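Putative aminopeptidase (Leishmania major, PDB 5NTH) probably removes residues from the N-terminus of peptides as a manganese-dependent aminopeptidase of the M17 leucyl aminopeptidase family. Local coordinates at residues A274-A287 with F346-A359. Sequence-based numbering, arbitrary orientation.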
loop_
_atom_site.group_PDB
_atom_site.type_symbol
_atom_site.label_atom_id
_atom_site.label_comp_id
_atom_site.label_asym_id
_atom_site.label_seq_id
_atom_site.Cartn_x
_atom_site.Cartn_y
_atom_site.Cartn_z
ATOM N N ALA A 274 -13.755 -15.147 27.744
ATOM C CA ALA A 274 -13.077 -16.360 27.345
ATOM C C ALA A 274 -13.519 -17.598 28.153
ATOM O O ALA A 274 -13.959 -17.478 29.291
ATOM C CB ALA A 274 -11.576 -16.163 27.457
ATOM N N HIS A 275 -13.418 -18.775 27.530
ATOM C CA HIS A 275 -13.658 -20.049 28.208
ATOM C C HIS A 275 -12.676 -21.085 27.719
ATOM O O HIS A 275 -12.440 -21.208 26.516
ATOM C CB HIS A 275 -15.020 -20.676 27.882
ATOM C CG HIS A 275 -16.211 -19.832 28.191
ATOM N ND1 HIS A 275 -16.495 -18.666 27.516
ATOM C CD2 HIS A 275 -17.258 -20.049 29.026
ATOM C CE1 HIS A 275 -17.636 -18.172 27.966
ATOM N NE2 HIS A 275 -18.124 -18.996 28.877
ATOM N N LEU A 276 -12.158 -21.873 28.652
ATOM C CA LEU A 276 -11.683 -23.196 28.304
ATOM C C LEU A 276 -12.780 -24.172 28.671
ATOM O O LEU A 276 -13.214 -24.244 29.813
ATOM C CB LEU A 276 -10.366 -23.532 28.988
ATOM C CG LEU A 276 -9.148 -22.962 28.260
ATOM C CD1 LEU A 276 -7.938 -23.123 29.136
ATOM C CD2 LEU A 276 -8.880 -23.666 26.942
ATOM N N VAL A 277 -13.260 -24.891 27.677
ATOM C CA VAL A 277 -14.319 -25.835 27.889
ATOM C C VAL A 277 -13.774 -27.173 27.428
ATOM O O VAL A 277 -13.296 -27.282 26.287
ATOM C CB VAL A 277 -15.557 -25.483 27.064
ATOM C CG1 VAL A 277 -16.701 -26.439 27.394
ATOM C CG2 VAL A 277 -15.965 -24.038 27.296
ATOM N N THR A 278 -13.842 -28.169 28.316
ATOM C CA THR A 278 -13.374 -29.497 28.009
ATOM C C THR A 278 -14.440 -30.520 28.354
ATOM O O THR A 278 -14.974 -30.524 29.466
ATOM C CB THR A 278 -12.109 -29.858 28.766
ATOM O OG1 THR A 278 -11.029 -29.040 28.310
ATOM C CG2 THR A 278 -11.762 -31.347 28.526
ATOM N N LEU A 279 -14.729 -31.386 27.380
ATOM C CA LEU A 279 -15.624 -32.521 27.542
ATOM C C LEU A 279 -14.761 -33.748 27.470
ATOM O O LEU A 279 -13.832 -33.799 26.658
ATOM C CB LEU A 279 -16.660 -32.575 26.415
ATOM C CG LEU A 279 -17.867 -31.660 26.598
ATOM C CD1 LEU A 279 -17.467 -30.199 26.543
ATOM C CD2 LEU A 279 -18.951 -31.952 25.570
ATOM N N ARG A 280 -15.069 -34.739 28.302
ATOM C CA ARG A 280 -14.313 -35.997 28.302
ATOM C C ARG A 280 -15.163 -37.209 28.708
ATOM O O ARG A 280 -15.990 -37.121 29.623
ATOM C CB ARG A 280 -13.105 -35.878 29.218
ATOM C CG ARG A 280 -13.481 -35.537 30.661
ATOM C CD ARG A 280 -12.362 -35.830 31.650
ATOM N NE ARG A 280 -11.735 -37.158 31.416
ATOM C CZ ARG A 280 -11.915 -38.276 32.124
ATOM N NH1 ARG A 280 -12.726 -38.314 33.177
ATOM N NH2 ARG A 280 -11.259 -39.374 31.765
ATOM N N TYR A 281 -14.924 -38.325 28.021
ATOM C CA TYR A 281 -15.591 -39.605 28.269
ATOM C C TYR A 281 -14.544 -40.659 28.551
ATOM O O TYR A 281 -13.562 -40.755 27.792
ATOM C CB TYR A 281 -16.377 -40.041 27.038
ATOM C CG TYR A 281 -17.369 -41.181 27.223
ATOM C CD1 TYR A 281 -18.374 -41.126 28.183
ATOM C CD2 TYR A 281 -17.353 -42.279 26.367
ATOM C CE1 TYR A 281 -19.320 -42.163 28.307
ATOM C CE2 TYR A 281 -18.278 -43.328 26.471
ATOM C CZ TYR A 281 -19.268 -43.280 27.450
ATOM O OH TYR A 281 -20.190 -44.321 27.553
ATOM N N ARG A 282 -14.740 -41.395 29.658
ATOM C CA ARG A 282 -14.120 -42.704 29.856
ATOM C C ARG A 282 -15.023 -43.750 29.226
ATOM O O ARG A 282 -16.218 -43.850 29.552
ATOM C CB ARG A 282 -13.896 -43.063 31.326
ATOM C CG ARG A 282 -13.166 -44.432 31.543
ATOM C CD ARG A 282 -12.760 -44.697 33.002
ATOM N NE ARG A 282 -12.416 -43.395 33.600
ATOM C CZ ARG A 282 -11.198 -42.933 33.925
ATOM N NH1 ARG A 282 -11.107 -41.681 34.398
ATOM N NH2 ARG A 282 -10.089 -43.684 33.821
ATOM N N ASN A 283 -14.428 -44.539 28.337
ATOM C CA ASN A 283 -15.130 -45.593 27.634
ATOM C C ASN A 283 -15.273 -46.794 28.578
ATOM O O ASN A 283 -14.256 -47.366 29.015
ATOM C CB ASN A 283 -14.365 -45.963 26.362
ATOM C CG ASN A 283 -15.101 -46.964 25.509
ATOM O OD1 ASN A 283 -16.200 -47.413 25.858
ATOM N ND2 ASN A 283 -14.501 -47.325 24.379
ATOM N N PRO A 284 -16.525 -47.183 28.897
ATOM C CA PRO A 284 -16.665 -48.335 29.779
ATOM C C PRO A 284 -16.242 -49.638 29.134
ATOM O O PRO A 284 -15.840 -50.531 29.864
ATOM C CB PRO A 284 -18.164 -48.382 30.108
ATOM C CG PRO A 284 -18.778 -47.150 29.517
ATOM C CD PRO A 284 -17.833 -46.659 28.459
ATOM N N ASN A 285 -16.322 -49.754 27.802
ATOM C CA ASN A 285 -15.928 -50.989 27.092
ATOM C C ASN A 285 -14.520 -50.944 26.500
ATOM O O ASN A 285 -14.227 -51.589 25.495
ATOM C CB ASN A 285 -16.927 -51.321 25.980
ATOM C CG ASN A 285 -18.361 -51.191 26.431
ATOM O OD1 ASN A 285 -19.103 -50.374 25.893
ATOM N ND2 ASN A 285 -18.755 -51.972 27.440
ATOM N N ALA A 286 -13.641 -50.194 27.132
ATOM C CA ALA A 286 -12.280 -50.100 26.671
ATOM C C ALA A 286 -11.549 -51.425 26.872
ATOM O O ALA A 286 -11.614 -51.988 27.967
ATOM C CB ALA A 286 -11.556 -49.006 27.434
ATOM N N ALA A 287 -10.834 -51.871 25.829
ATOM C CA ALA A 287 -10.029 -53.079 25.842
ATOM C C ALA A 287 -8.727 -52.834 26.562
ATOM O O ALA A 287 -8.417 -51.689 26.912
ATOM C CB ALA A 287 -9.750 -53.508 24.425
ATOM N N PHE A 346 -15.217 -48.294 19.458
ATOM C CA PHE A 346 -13.894 -47.634 19.573
ATOM C C PHE A 346 -13.191 -48.269 20.732
ATOM O O PHE A 346 -12.682 -47.595 21.609
ATOM C CB PHE A 346 -13.994 -46.100 19.700
ATOM C CG PHE A 346 -14.235 -45.389 18.392
ATOM C CD1 PHE A 346 -15.503 -45.279 17.873
ATOM C CD2 PHE A 346 -13.189 -44.810 17.695
ATOM C CE1 PHE A 346 -15.724 -44.641 16.672
ATOM C CE2 PHE A 346 -13.396 -44.159 16.497
ATOM C CZ PHE A 346 -14.665 -44.072 15.985
ATOM N N SER A 347 -13.163 -49.596 20.720
ATOM C CA SER A 347 -12.708 -50.385 21.894
ATOM C C SER A 347 -11.264 -50.080 22.333
ATOM O O SER A 347 -10.925 -50.164 23.500
ATOM C CB SER A 347 -12.882 -51.894 21.631
ATOM O OG SER A 347 -12.106 -52.316 20.520
ATOM N N HIS A 348 -10.455 -49.673 21.370
ATOM C CA HIS A 348 -9.035 -49.362 21.535
ATOM C C HIS A 348 -8.839 -47.900 22.030
ATOM O O HIS A 348 -7.738 -47.341 21.914
ATOM C CB HIS A 348 -8.330 -49.565 20.182
ATOM C CG HIS A 348 -8.929 -48.725 19.094
ATOM N ND1 HIS A 348 -10.129 -49.041 18.482
ATOM C CD2 HIS A 348 -8.562 -47.520 18.597
ATOM C CE1 HIS A 348 -10.453 -48.089 17.629
ATOM N NE2 HIS A 348 -9.512 -47.161 17.668
ATOM N N ILE A 349 -9.891 -47.281 22.571
ATOM C CA ILE A 349 -9.788 -45.950 23.115
ATOM C C ILE A 349 -10.359 -45.975 24.521
ATOM O O ILE A 349 -11.512 -46.352 24.714
ATOM C CB ILE A 349 -10.515 -44.924 22.193
ATOM C CG1 ILE A 349 -9.751 -44.823 20.848
ATOM C CG2 ILE A 349 -10.629 -43.542 22.870
ATOM C CD1 ILE A 349 -10.311 -43.824 19.868
ATOM N N ALA A 350 -9.544 -45.557 25.485
ATOM C CA ALA A 350 -9.919 -45.578 26.905
ATOM C C ALA A 350 -10.540 -44.273 27.353
ATOM O O ALA A 350 -11.634 -44.272 27.901
ATOM C CB ALA A 350 -8.698 -45.883 27.764
ATOM N N ASN A 351 -9.812 -43.171 27.151
ATOM C CA ASN A 351 -10.316 -41.827 27.429
ATOM C C ASN A 351 -10.236 -40.896 26.260
ATOM O O ASN A 351 -9.183 -40.799 25.635
ATOM C CB ASN A 351 -9.493 -41.185 28.512
ATOM C CG ASN A 351 -9.671 -41.872 29.819
ATOM O OD1 ASN A 351 -10.725 -41.739 30.448
ATOM N ND2 ASN A 351 -8.660 -42.632 30.234
ATOM N N ILE A 352 -11.337 -40.192 25.983
ATOM C CA ILE A 352 -11.303 -39.125 24.990
ATOM C C ILE A 352 -11.729 -37.810 25.605
ATOM O O ILE A 352 -12.654 -37.745 26.410
ATOM C CB ILE A 352 -12.110 -39.455 23.725
ATOM C CG1 ILE A 352 -11.835 -38.407 22.634
ATOM C CG2 ILE A 352 -13.592 -39.575 24.029
ATOM C CD1 ILE A 352 -12.177 -38.880 21.234
ATOM N N SER A 353 -11.035 -36.761 25.193
ATOM C CA SER A 353 -11.137 -35.435 25.795
ATOM C C SER A 353 -11.232 -34.460 24.646
ATOM O O SER A 353 -10.581 -34.640 23.624
ATOM C CB SER A 353 -9.863 -35.234 26.589
ATOM O OG SER A 353 -9.596 -33.900 26.896
ATOM N N VAL A 354 -12.070 -33.455 24.755
ATOM C CA VAL A 354 -12.022 -32.369 23.755
ATOM C C VAL A 354 -12.013 -31.052 24.481
ATOM O O VAL A 354 -12.844 -30.838 25.354
ATOM C CB VAL A 354 -13.150 -32.419 22.687
ATOM C CG1 VAL A 354 -14.552 -32.444 23.304
ATOM C CG2 VAL A 354 -12.998 -31.253 21.708
ATOM N N THR A 355 -11.055 -30.194 24.121
ATOM C CA THR A 355 -10.887 -28.898 24.760
ATOM C C THR A 355 -11.151 -27.766 23.755
ATOM O O THR A 355 -10.485 -27.634 22.735
ATOM C CB THR A 355 -9.494 -28.778 25.400
ATOM O OG1 THR A 355 -9.383 -29.733 26.460
ATOM C CG2 THR A 355 -9.278 -27.387 25.988
ATOM N N LEU A 356 -12.135 -26.950 24.067
ATOM C CA LEU A 356 -12.456 -25.807 23.242
ATOM C C LEU A 356 -11.827 -24.562 23.789
ATOM O O LEU A 356 -12.131 -24.152 24.916
ATOM C CB LEU A 356 -13.957 -25.626 23.180
ATOM C CG LEU A 356 -14.623 -26.917 22.751
ATOM C CD1 LEU A 356 -16.132 -26.754 22.823
ATOM C CD2 LEU A 356 -14.169 -27.282 21.344
ATOM N N CYS A 357 -10.964 -23.950 22.983
ATOM C CA CYS A 357 -10.320 -22.711 23.404
ATOM C C CYS A 357 -11.115 -21.518 22.935
ATOM O O CYS A 357 -10.861 -21.022 21.852
ATOM C CB CYS A 357 -8.917 -22.641 22.850
ATOM S SG CYS A 357 -7.938 -24.093 23.255
ATOM N N LEU A 358 -12.051 -21.047 23.759
ATOM C CA LEU A 358 -13.045 -20.052 23.337
ATOM C C LEU A 358 -12.677 -18.643 23.695
ATOM O O LEU A 358 -12.285 -18.413 24.829
ATOM C CB LEU A 358 -14.396 -20.333 23.979
ATOM C CG LEU A 358 -14.923 -21.730 23.720
ATOM C CD1 LEU A 358 -16.312 -21.854 24.298
ATOM C CD2 LEU A 358 -14.946 -22.036 22.231
ATOM N N ALA A 359 -12.874 -17.723 22.736
ATOM C CA ALA A 359 -12.569 -16.298 22.891
ATOM C C ALA A 359 -12.883 -15.548 21.622
ATOM O O ALA A 359 -12.787 -16.127 20.546
ATOM C CB ALA A 359 -11.095 -16.105 23.192
#
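Thr278 and Thr355 face each other in a non-hydrogen-bonded pair, and their two OG1 atoms form a 2.6 Å hydrogen bond. Each has OG1 beside its backbone N and anti to its carbonyl carbon (chi1 -67° and -65°), which brings the hydroxyls together. On the same face Leu276 CD2 rests against Cys357 SG at 3.8 Å. Further along, Asn351 OD1 sits over one face of the Arg282 guanidinium, whose plane is 83° from that of the amide. Arg280 NH2 comes to 2.8 Å of this OD1, near the edge of the guanidinium, but is not aligned for a hydrogen bond. Asn351 ND2 hydrogen-bonds to Asn292 OD1. The other face is mostly apolar: Val277 CG2 meets Leu358 CD1 at 3.7 Å, and Leu279 CB meets Val354 CG1.

Strands 275-282 and 351-359 run antiparallel. Four hydrogen-bonded pairs, from Tyr281 with Ile352 to His275 with Leu358, join the backbones. Beyond them, Asn283 N gives a nearly straight bond to Ala350 O (2.8 Å). Its ND2 donates to Ile349 O at 3.2 Å, and that oxygen lies near the amide plane. With CG anti to the backbone N, the amide reaches across to the 346-349 turn. OD1 accepts from Asn285 N, an Asx turn within the loop. Ala287, just after the 283-286 turn, donates through its N to Ser347 O in the 346-349 turn.

Both strands belong to the mixed central sheet of the catalytic domain. Strand 246-251 flanks 275-282, and strand 291-300 flanks 349-361. The Ala359 side chain is about 10 Å from a bound manganese ion. Helix 323-341 packs on the Val354 and Leu356 face, and helix 391-404 on the Thr355 and Cys357 face.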